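Local coordinates for brain tumor protein (Drosophila melanogaster American nodavirus, PDB 6J9R) that probably acts as a translational repressor of the TRIM family, with a coiled-coil domain whose long helices pair two copies of the protein, at residues L96-A101 and L113-L118. Numbering follows the deposited sequence.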
loop_
_atom_site.group_PDB
_atom_site.type_symbol
_atom_site.label_atom_id
_atom_site.label_comp_id
_atom_site.label_asym_id
_atom_site.label_seq_id
_atom_site.Cartn_x
_atom_site.Cartn_y
_atom_site.Cartn_z
ATOM N N LEU B 96 32.993 -45.483 11.724
ATOM C CA LEU B 96 33.802 -46.042 12.815
ATOM C C LEU B 96 33.903 -47.550 12.773
ATOM O O LEU B 96 34.999 -48.090 12.816
ATOM C CB LEU B 96 33.217 -45.647 14.164
ATOM C CG LEU B 96 33.807 -44.438 14.892
ATOM C CD1 LEU B 96 34.799 -43.679 14.033
ATOM C CD2 LEU B 96 32.714 -43.539 15.384
ATOM N N ALA B 97 32.766 -48.224 12.631
ATOM C CA ALA B 97 32.758 -49.682 12.615
ATOM C C ALA B 97 33.620 -50.227 11.470
ATOM O O ALA B 97 34.358 -51.197 11.644
ATOM C CB ALA B 97 31.330 -50.200 12.503
ATOM N N THR B 98 33.564 -49.569 10.318
ATOM C CA THR B 98 34.320 -50.030 9.168
ATOM C C THR B 98 35.811 -49.877 9.413
ATOM O O THR B 98 36.579 -50.789 9.118
ATOM C CB THR B 98 33.916 -49.266 7.880
ATOM O OG1 THR B 98 32.505 -49.413 7.658
ATOM C CG2 THR B 98 34.692 -49.801 6.683
ATOM N N CYS B 99 36.220 -48.766 10.009
ATOM C CA CYS B 99 37.635 -48.576 10.324
ATOM C C CYS B 99 38.127 -49.662 11.297
ATOM O O CYS B 99 39.187 -50.249 11.097
ATOM C CB CYS B 99 37.876 -47.184 10.920
ATOM S SG CYS B 99 37.725 -45.802 9.717
ATOM N N GLU B 100 37.317 -49.967 12.310
ATOM C CA GLU B 100 37.652 -50.991 13.293
ATOM C C GLU B 100 37.739 -52.365 12.646
ATOM O O GLU B 100 38.603 -53.170 13.006
ATOM C CB GLU B 100 36.603 -51.014 14.417
ATOM C CG GLU B 100 36.671 -49.825 15.379
ATOM C CD GLU B 100 37.953 -49.817 16.211
ATOM O OE1 GLU B 100 38.390 -50.897 16.644
ATOM O OE2 GLU B 100 38.532 -48.733 16.436
ATOM N N ALA B 101 36.848 -52.643 11.696
ATOM C CA ALA B 101 36.862 -53.932 10.995
ATOM C C ALA B 101 38.128 -54.030 10.138
ATOM O O ALA B 101 38.797 -55.066 10.098
ATOM C CB ALA B 101 35.617 -54.091 10.144
ATOM N N LEU B 113 37.215 -53.216 1.815
ATOM C CA LEU B 113 37.983 -52.050 1.431
ATOM C C LEU B 113 37.195 -51.161 0.481
ATOM O O LEU B 113 37.333 -49.945 0.526
ATOM C CB LEU B 113 39.300 -52.465 0.784
ATOM C CG LEU B 113 40.383 -53.125 1.618
ATOM C CD1 LEU B 113 41.451 -53.697 0.694
ATOM C CD2 LEU B 113 40.984 -52.113 2.557
ATOM N N THR B 114 36.381 -51.771 -0.378
ATOM C CA THR B 114 35.522 -51.024 -1.299
ATOM C C THR B 114 34.494 -50.235 -0.488
ATOM O O THR B 114 34.250 -49.052 -0.758
ATOM C CB THR B 114 34.822 -51.968 -2.302
ATOM O OG1 THR B 114 35.814 -52.555 -3.167
ATOM C CG2 THR B 114 33.817 -51.213 -3.153
ATOM N N GLU B 115 33.938 -50.882 0.536
ATOM C CA GLU B 115 33.012 -50.215 1.432
ATOM C C GLU B 115 33.679 -49.036 2.152
ATOM O O GLU B 115 33.089 -47.948 2.227
ATOM C CB GLU B 115 32.430 -51.208 2.452
ATOM C CG GLU B 115 31.467 -50.556 3.448
ATOM C CD GLU B 115 30.219 -49.984 2.801
ATOM O OE1 GLU B 115 29.854 -50.426 1.688
ATOM O OE2 GLU B 115 29.629 -49.050 3.388
ATOM N N ALA B 116 34.904 -49.236 2.647
ATOM C CA ALA B 116 35.637 -48.146 3.293
ATOM C C ALA B 116 35.796 -46.963 2.327
ATOM O O ALA B 116 35.578 -45.813 2.700
ATOM C CB ALA B 116 37.003 -48.617 3.797
ATOM N N LEU B 117 36.153 -47.254 1.080
ATOM C CA LEU B 117 36.324 -46.215 0.063
ATOM C C LEU B 117 34.996 -45.482 -0.190
ATOM O O LEU B 117 34.977 -44.265 -0.370
ATOM C CB LEU B 117 36.879 -46.824 -1.229
ATOM C CG LEU B 117 38.368 -46.764 -1.649
ATOM C CD1 LEU B 117 39.299 -46.169 -0.619
ATOM C CD2 LEU B 117 38.891 -48.127 -2.106
ATOM N N LEU B 118 33.894 -46.233 -0.200
ATOM C CA LEU B 118 32.560 -45.666 -0.402
ATOM C C LEU B 118 32.172 -44.740 0.758
ATOM O O LEU B 118 31.721 -43.608 0.537
ATOM C CB LEU B 118 31.531 -46.785 -0.539
ATOM C CG LEU B 118 31.590 -47.634 -1.822
ATOM C CD1 LEU B 118 30.579 -48.785 -1.791
ATOM C CD2 LEU B 118 31.416 -46.792 -3.097
#
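The hydroxyl OG1 of Thr-98 donates a hydrogen bond to the backbone O of Lys-94, one turn earlier in its own helix, while the methyl of the same side chain crosses to Ala-116. The two segments lie on the arms of an antiparallel helical hairpin: the long helix 30-104 ends in a turn and helix 110-128 runs back alongside it, the fold-back expected of a TRIM coiled coil. The evidence for close approach is a separation of 6.3 Å between Thr-98 CA and Ala-116 CA, consistent with the short side chains that meet, methyl against methyl.

Rotation about the first bond of Thr-98 divides its two branches. With chi1 at -57°, OG1 sits beside the backbone N and CG2 is anti to it, which leaves the methyl to meet the second helix. CG2 reaches Ala-116 CB at 3.9 Å, an ordinary van der Waals distance. Leu-112 and Leu-119 also touch Thr-98, extending the apolar surface of helix 110-128 around it. At the border, Glu-115 runs past the hydroxyl with its aliphatic part: its CG is 4.5 Å from Thr-98 OG1, and the carboxylate atom OE2 remains 5.2 Å from that OG1, too far for a hydrogen bond.

Both Thr-98 and Ala-116 are buried, yet this small direct contact covers just 92 Å², so neighbours such as Leu-112 and Leu-119 must add to the burial. So must Met-16, on helix 7-23 of the second subunit, which packs on Ala-116. The methyl also meets the backbone, with Thr-98 CG2 lying 3.9 Å from Ala-116 CA.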